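Long-range contacts in TetR family transcriptional regulator (Chloroflexus aurantiacus, PDB 3NRG), which probably binds cis-regulatory DNA through a helix-turn-helix motif and acts as a transcription factor, as other TetR-family regulators do: residues P3-F7 with Y51-A55; L23-A27 with R107-I111. All coordinates share one frame; numbering follows the deposited sequence.

Interaction 1 (P3-F7 with Y51-A55)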
ATOM      1  N   PRO A   3      -9.733 -14.728 -12.366  1.00 42.14           N
ATOM      2  CA  PRO A   3     -10.807 -14.098 -13.167  1.00 40.96           C
ATOM      3  C   PRO A   3     -11.032 -14.862 -14.469  1.00 43.98           C
ATOM      4  O   PRO A   3     -10.094 -15.464 -14.991  1.00 43.31           O
ATOM      5  CB  PRO A   3     -10.273 -12.682 -13.440  1.00 41.53           C
ATOM      6  CG  PRO A   3      -9.184 -12.477 -12.446  1.00 45.23           C
ATOM      7  CD  PRO A   3      -8.581 -13.820 -12.205  1.00 41.79           C
ATOM      8  N   THR A   4     -12.278 -14.868 -14.981  1.00 40.33           N
ATOM      9  CA  THR A   4     -12.618 -15.617 -16.196  1.00 40.90           C
ATOM     10  C   THR A   4     -11.882 -15.080 -17.417  1.00 44.08           C
ATOM     11  O   THR A   4     -11.447 -13.920 -17.426  1.00 41.70           O
ATOM     12  CB  THR A   4     -14.144 -15.641 -16.431  1.00 48.14           C
ATOM     13  OG1 THR A   4     -14.571 -14.373 -16.931  1.00 43.07           O
ATOM     14  CG2 THR A   4     -14.930 -16.020 -15.180  1.00 48.42           C
ATOM     15  N   GLU A   5     -11.776 -15.913 -18.467  1.00 42.36           N
ATOM     16  CA  GLU A   5     -11.161 -15.516 -19.728  1.00 42.60           C
ATOM     17  C   GLU A   5     -12.029 -14.480 -20.449  1.00 46.46           C
ATOM     18  O   GLU A   5     -11.512 -13.698 -21.240  1.00 46.11           O
ATOM     19  CB  GLU A   5     -10.907 -16.741 -20.615  1.00 45.60           C
ATOM     20  CG  GLU A   5      -9.457 -16.880 -21.047  1.00 56.29           C
ATOM     21  CD  GLU A   5      -8.455 -17.035 -19.920  1.00 68.01           C
ATOM     22  OE1 GLU A   5      -8.393 -18.134 -19.326  1.00 75.06           O
ATOM     23  OE2 GLU A   5      -7.745 -16.053 -19.618  1.00 48.95           O
ATOM     24  N   THR A   6     -13.342 -14.428 -20.110  1.00 43.31           N
ATOM     25  CA  THR A   6     -14.281 -13.441 -20.650  1.00 43.25           C
ATOM     26  C   THR A   6     -13.872 -12.035 -20.189  1.00 46.15           C
ATOM     27  O   THR A   6     -13.906 -11.094 -20.981  1.00 45.25           O
ATOM     28  CB  THR A   6     -15.725 -13.788 -20.228  1.00 51.34           C
ATOM     29  OG1 THR A   6     -15.975 -15.175 -20.478  1.00 51.30           O
ATOM     30  CG2 THR A   6     -16.768 -12.933 -20.946  1.00 48.64           C
ATOM     31  N   PHE A   7     -13.440 -11.912 -18.909  1.00 43.12           N
ATOM     32  CA  PHE A   7     -12.952 -10.656 -18.332  1.00 41.99           C
ATOM     33  C   PHE A   7     -11.674 -10.214 -19.023  1.00 45.85           C
ATOM     34  O   PHE A   7     -11.544  -9.041 -19.377  1.00 45.07           O
ATOM     35  CB  PHE A   7     -12.718 -10.807 -16.812  1.00 43.23           C
ATOM     36  CG  PHE A   7     -11.993  -9.642 -16.160  1.00 44.12           C
ATOM     37  CD1 PHE A   7     -12.655  -8.446 -15.896  1.00 46.94           C
ATOM     38  CD2 PHE A   7     -10.653  -9.751 -15.793  1.00 45.55           C
ATOM     39  CE1 PHE A   7     -11.978  -7.365 -15.315  1.00 46.69           C
ATOM     40  CE2 PHE A   7      -9.980  -8.670 -15.211  1.00 47.27           C
ATOM     41  CZ  PHE A   7     -10.647  -7.487 -14.973  1.00 44.94           C
ATOM     42  N   TYR A  51     -20.798 -11.957 -12.644  1.00 33.70           N
ATOM     43  CA  TYR A  51     -20.404 -13.357 -12.511  1.00 34.42           C
ATOM     44  C   TYR A  51     -19.870 -13.978 -13.810  1.00 40.67           C
ATOM     45  O   TYR A  51     -19.350 -15.101 -13.790  1.00 40.20           O
ATOM     46  CB  TYR A  51     -21.541 -14.176 -11.897  1.00 35.99           C
ATOM     47  CG  TYR A  51     -22.006 -13.610 -10.573  1.00 35.97           C
ATOM     48  CD1 TYR A  51     -21.282 -13.833  -9.403  1.00 36.59           C
ATOM     49  CD2 TYR A  51     -23.133 -12.793 -10.498  1.00 36.83           C
ATOM     50  CE1 TYR A  51     -21.686 -13.289  -8.187  1.00 36.22           C
ATOM     51  CE2 TYR A  51     -23.550 -12.247  -9.286  1.00 37.49           C
ATOM     52  CZ  TYR A  51     -22.824 -12.500  -8.130  1.00 42.60           C
ATOM     53  OH  TYR A  51     -23.226 -11.968  -6.929  1.00 42.68           O
ATOM     54  N   GLN A  52     -19.916 -13.212 -14.917  1.00 38.45           N
ATOM     55  CA  GLN A  52     -19.331 -13.626 -16.188  1.00 39.08           C
ATOM     56  C   GLN A  52     -17.852 -13.215 -16.238  1.00 43.53           C
ATOM     57  O   GLN A  52     -17.119 -13.659 -17.122  1.00 44.08           O
ATOM     58  CB  GLN A  52     -20.094 -13.003 -17.362  1.00 41.07           C
ATOM     59  CG  GLN A  52     -21.454 -13.644 -17.605  1.00 63.78           C
ATOM     60  CD  GLN A  52     -22.149 -13.065 -18.811  1.00 85.19           C
ATOM     61  OE1 GLN A  52     -21.565 -12.922 -19.891  1.00 84.54           O
ATOM     62  NE2 GLN A  52     -23.429 -12.776 -18.672  1.00 74.71           N
ATOM     63  N   TYR A  53     -17.414 -12.371 -15.268  1.00 38.97           N
ATOM     64  CA  TYR A  53     -16.039 -11.885 -15.180  1.00 37.85           C
ATOM     65  C   TYR A  53     -15.311 -12.466 -13.968  1.00 41.74           C
ATOM     66  O   TYR A  53     -14.110 -12.727 -14.039  1.00 41.15           O
ATOM     67  CB  TYR A  53     -16.010 -10.349 -15.150  1.00 38.05           C
ATOM     68  CG  TYR A  53     -16.833  -9.712 -16.248  1.00 40.16           C
ATOM     69  CD1 TYR A  53     -16.520  -9.913 -17.589  1.00 42.72           C
ATOM     70  CD2 TYR A  53     -17.906  -8.883 -15.948  1.00 41.01           C
ATOM     71  CE1 TYR A  53     -17.280  -9.337 -18.605  1.00 44.28           C
ATOM     72  CE2 TYR A  53     -18.666  -8.287 -16.954  1.00 42.53           C
ATOM     73  CZ  TYR A  53     -18.348  -8.515 -18.284  1.00 49.96           C
ATOM     74  OH  TYR A  53     -19.095  -7.938 -19.282  1.00 51.48           O
ATOM     75  N   PHE A  54     -16.039 -12.666 -12.853  1.00 38.82           N
ATOM     76  CA  PHE A  54     -15.488 -13.237 -11.618  1.00 38.56           C
ATOM     77  C   PHE A  54     -16.478 -14.258 -11.045  1.00 45.18           C
ATOM     78  O   PHE A  54     -17.665 -13.959 -10.942  1.00 45.68           O
ATOM     79  CB  PHE A  54     -15.197 -12.127 -10.582  1.00 38.91           C
ATOM     80  CG  PHE A  54     -14.295 -11.022 -11.082  1.00 39.32           C
ATOM     81  CD1 PHE A  54     -12.911 -11.144 -11.011  1.00 41.57           C
ATOM     82  CD2 PHE A  54     -14.829  -9.858 -11.628  1.00 40.74           C
ATOM     83  CE1 PHE A  54     -12.079 -10.122 -11.475  1.00 41.24           C
ATOM     84  CE2 PHE A  54     -13.994  -8.842 -12.101  1.00 42.67           C
ATOM     85  CZ  PHE A  54     -12.627  -8.978 -12.014  1.00 40.00           C
ATOM     86  N   ALA A  55     -15.997 -15.469 -10.688  1.00 43.01           N
ATOM     87  CA  ALA A  55     -16.862 -16.528 -10.139  1.00 44.49           C
ATOM     88  C   ALA A  55     -17.642 -16.051  -8.899  1.00 48.90           C
ATOM     89  O   ALA A  55     -18.827 -16.367  -8.759  1.00 50.26           O
ATOM     90  CB  ALA A  55     -16.040 -17.762  -9.805  1.00 46.00           C
TER
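Two backbone carbonyls and three aromatic rings join the N-terminal segment 3-7, which runs into helix 5-8, to the loop 51-55 that leads from helix 36-43 to helix 57-78. Thr4 carries the polar half. Thr4 N donates to Tyr53 O at 3.0 Å, approaching from above the carbonyl plane, and Thr4 OG1 donates to Gln52 O at 2.7 Å. A chi1 of 76° places this hydroxyl where it can reach both the loop and the start of the helix, and there Phe7 N gives Thr4 OG1 a weak capping bond of 3.4 Å. Thr4 is thus the N-cap of helix 5-8 and, through the same hydroxyl, tied to the loop 51-55. Thr6 lays its CB against Gln52 O on the more open side.

Pro3, Phe7 and Phe54 are buried, and Tyr53 flanks them. Phe54 sets its CZ over the centre of the Phe7 ring, 3.7 Å above the plane; the two rings are inclined at 47°. Pro3 CB meets Phe54 CE1, also at 3.7 Å, while the CB atoms of Phe7 and Tyr53 touch where their side chains cross nearly at right angles. Beyond the segments, Tyr63 packs edge-to-face with Phe7, and Leu18 and Ile19 of helix 12-28 add to the apolar surroundings. The arrangement belongs to the TetR-type DNA-binding domain, with the N-terminal segment packed against the end of its predicted helix-turn-helix motif.

Interaction 2 (L23-A27 with R107-I111)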
ATOM      1  N   LEU A  23     -12.162  -0.703  -8.190  1.00 30.74           N
ATOM      2  CA  LEU A  23     -11.220  -0.061  -7.266  1.00 29.49           C
ATOM      3  C   LEU A  23     -11.949   0.887  -6.313  1.00 34.11           C
ATOM      4  O   LEU A  23     -11.763   0.786  -5.101  1.00 33.56           O
ATOM      5  CB  LEU A  23     -10.102   0.684  -8.029  1.00 28.89           C
ATOM      6  CG  LEU A  23      -9.047  -0.192  -8.699  1.00 33.19           C
ATOM      7  CD1 LEU A  23      -8.139   0.631  -9.578  1.00 33.69           C
ATOM      8  CD2 LEU A  23      -8.235  -0.947  -7.678  1.00 34.91           C
ATOM      9  N   ASP A  24     -12.831   1.759  -6.856  1.00 31.35           N
ATOM     10  CA  ASP A  24     -13.623   2.694  -6.053  1.00 31.77           C
ATOM     11  C   ASP A  24     -14.495   1.967  -5.028  1.00 37.22           C
ATOM     12  O   ASP A  24     -14.453   2.310  -3.852  1.00 37.37           O
ATOM     13  CB  ASP A  24     -14.493   3.594  -6.954  1.00 34.59           C
ATOM     14  CG  ASP A  24     -13.755   4.764  -7.578  1.00 44.79           C
ATOM     15  OD1 ASP A  24     -12.865   5.334  -6.903  1.00 43.93           O
ATOM     16  OD2 ASP A  24     -14.142   5.182  -8.691  1.00 52.42           O
ATOM     17  N   GLU A  25     -15.240   0.926  -5.467  1.00 34.18           N
ATOM     18  CA  GLU A  25     -16.135   0.144  -4.608  1.00 34.53           C
ATOM     19  C   GLU A  25     -15.399  -0.566  -3.451  1.00 38.65           C
ATOM     20  O   GLU A  25     -15.864  -0.521  -2.312  1.00 38.35           O
ATOM     21  CB  GLU A  25     -16.946  -0.869  -5.452  1.00 36.35           C
ATOM     22  CG  GLU A  25     -17.997  -1.649  -4.668  1.00 43.68           C
ATOM     23  CD  GLU A  25     -19.210  -0.867  -4.189  1.00 55.54           C
ATOM     24  OE1 GLU A  25     -19.438   0.258  -4.691  1.00 52.66           O
ATOM     25  OE2 GLU A  25     -19.961  -1.407  -3.343  1.00 35.64           O
ATOM     26  N   PHE A  26     -14.270  -1.225  -3.745  1.00 35.67           N
ATOM     27  CA  PHE A  26     -13.511  -1.948  -2.725  1.00 35.85           C
ATOM     28  C   PHE A  26     -12.678  -1.031  -1.798  1.00 42.25           C
ATOM     29  O   PHE A  26     -12.357  -1.434  -0.678  1.00 42.78           O
ATOM     30  CB  PHE A  26     -12.647  -3.056  -3.347  1.00 36.91           C
ATOM     31  CG  PHE A  26     -13.402  -4.334  -3.629  1.00 39.13           C
ATOM     32  CD1 PHE A  26     -13.892  -4.606  -4.902  1.00 42.32           C
ATOM     33  CD2 PHE A  26     -13.628  -5.266  -2.623  1.00 41.69           C
ATOM     34  CE1 PHE A  26     -14.573  -5.798  -5.168  1.00 43.83           C
ATOM     35  CE2 PHE A  26     -14.335  -6.444  -2.884  1.00 45.29           C
ATOM     36  CZ  PHE A  26     -14.794  -6.705  -4.158  1.00 43.62           C
ATOM     37  N   ALA A  27     -12.357   0.199  -2.245  1.00 39.08           N
ATOM     38  CA  ALA A  27     -11.602   1.146  -1.421  1.00 38.67           C
ATOM     39  C   ALA A  27     -12.530   2.000  -0.540  1.00 43.58           C
ATOM     40  O   ALA A  27     -12.168   2.329   0.596  1.00 43.02           O
ATOM     41  CB  ALA A  27     -10.747   2.042  -2.298  1.00 38.89           C
ATOM     42  N   ARG A 107      -6.317   4.060  -4.496  1.00 28.35           N
ATOM     43  CA  ARG A 107      -7.355   3.043  -4.326  1.00 27.92           C
ATOM     44  C   ARG A 107      -6.761   1.665  -4.068  1.00 31.62           C
ATOM     45  O   ARG A 107      -7.194   0.984  -3.141  1.00 31.57           O
ATOM     46  CB  ARG A 107      -8.330   3.043  -5.513  1.00 27.05           C
ATOM     47  CG  ARG A 107      -9.011   4.398  -5.707  1.00 31.08           C
ATOM     48  CD  ARG A 107      -9.827   4.468  -6.975  1.00 38.66           C
ATOM     49  NE  ARG A 107      -9.014   4.273  -8.174  1.00 40.04           N
ATOM     50  CZ  ARG A 107      -9.514   4.215  -9.404  1.00 57.53           C
ATOM     51  NH1 ARG A 107     -10.817   4.362  -9.606  1.00 50.49           N
ATOM     52  NH2 ARG A 107      -8.714   4.014 -10.441  1.00 44.71           N
ATOM     53  N   LEU A 108      -5.710   1.289  -4.816  1.00 28.75           N
ATOM     54  CA  LEU A 108      -5.008   0.016  -4.595  1.00 28.90           C
ATOM     55  C   LEU A 108      -4.398  -0.020  -3.199  1.00 32.27           C
ATOM     56  O   LEU A 108      -4.524  -1.028  -2.493  1.00 31.25           O
ATOM     57  CB  LEU A 108      -3.906  -0.199  -5.659  1.00 29.21           C
ATOM     58  CG  LEU A 108      -4.379  -0.733  -7.021  1.00 33.95           C
ATOM     59  CD1 LEU A 108      -3.282  -0.617  -8.055  1.00 34.00           C
ATOM     60  CD2 LEU A 108      -4.849  -2.181  -6.913  1.00 35.73           C
ATOM     61  N   ALA A 109      -3.772   1.109  -2.785  1.00 29.04           N
ATOM     62  CA  ALA A 109      -3.150   1.254  -1.466  1.00 28.20           C
ATOM     63  C   ALA A 109      -4.178   1.154  -0.346  1.00 31.37           C
ATOM     64  O   ALA A 109      -3.901   0.523   0.679  1.00 30.54           O
ATOM     65  CB  ALA A 109      -2.416   2.580  -1.379  1.00 28.76           C
ATOM     66  N   GLN A 110      -5.373   1.770  -0.543  1.00 28.06           N
ATOM     67  CA  GLN A 110      -6.455   1.758   0.447  1.00 28.46           C
ATOM     68  C   GLN A 110      -7.025   0.344   0.629  1.00 34.21           C
ATOM     69  O   GLN A 110      -7.303  -0.064   1.760  1.00 34.18           O
ATOM     70  CB  GLN A 110      -7.557   2.771   0.064  1.00 30.12           C
ATOM     71  CG  GLN A 110      -8.704   2.905   1.091  1.00 48.96           C
ATOM     72  CD  GLN A 110      -8.255   3.372   2.468  1.00 76.80           C
ATOM     73  OE1 GLN A 110      -8.783   2.934   3.491  1.00 73.75           O
ATOM     74  NE2 GLN A 110      -7.300   4.301   2.523  1.00 72.95           N
ATOM     75  N   ILE A 111      -7.151  -0.421  -0.480  1.00 31.43           N
ATOM     76  CA  ILE A 111      -7.626  -1.812  -0.435  1.00 32.09           C
ATOM     77  C   ILE A 111      -6.616  -2.692   0.349  1.00 37.81           C
ATOM     78  O   ILE A 111      -7.018  -3.471   1.216  1.00 38.25           O
ATOM     79  CB  ILE A 111      -7.907  -2.354  -1.876  1.00 34.83           C
ATOM     80  CG1 ILE A 111      -9.080  -1.585  -2.535  1.00 35.58           C
ATOM     81  CG2 ILE A 111      -8.177  -3.869  -1.859  1.00 35.23           C
ATOM     82  CD1 ILE A 111      -9.139  -1.694  -4.071  1.00 41.85           C
TER
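Apolar contacts dominate where helix 12-28 meets helix 106-114, with Leu23 and Ile111 at the centre. Leu23 divides its branches: CD2 reaches Leu108 CD2 at 3.7 Å and Ile111 CD1 at 3.8 Å, whereas CD1 turns to the guanidinium of Arg107. Ile111 sets CG1 and CD1 among Leu23, Phe26 and Ala27, CD1 meeting Phe26 CB at 3.8 Å and CG1 lying 4.0 Å from Ala27 CB. The small Ala27 lets the backbones come close, its CA 5.1 Å from that of Ile111. The segment axes cross at 33° and approach to 8.7 Å.

The charged contact flanks this core. Arg107, bent at chi3 (-61°), lays one guanidinium face over Leu23 CB, and Asp24 comes to its edge. Asp24 OD1 and Arg107 NH1 form a long salt bridge of 3.5 Å, the carboxylate turned 61° from the guanidinium plane. The stronger polar partner is Asp20, one turn earlier on helix 12-28, which bridges to the same NH1.

With Asp24 at its edge, Asp20 as a second carboxylate partner and leucine against its face, the guanidinium probably has its charge offset and its rotation limited, so that one arginine contributes both charge pairing and apolar cover to the helix junction.

In the fold
Along the chain the segments alternate: 3-7, 23-27, 51-55, then 107-111. Interaction 1 closes within the N-terminal, probably DNA-binding region, whereas interaction 2 joins that region to the C-terminal, tetracyclin repressor-like part. Their centres lie 20 Å apart and their nearest atoms about 8 Å apart, so the two do not touch, although both are on the same side of the chain's centre. Helix 12-28 supplies one segment of interaction 2 and also packs against Phe7 and Phe54 of interaction 1; helix 57-78 likewise borders both. These two helices therefore connect the outer contact near the predicted helix-turn-helix motif with the inner one between the two regions.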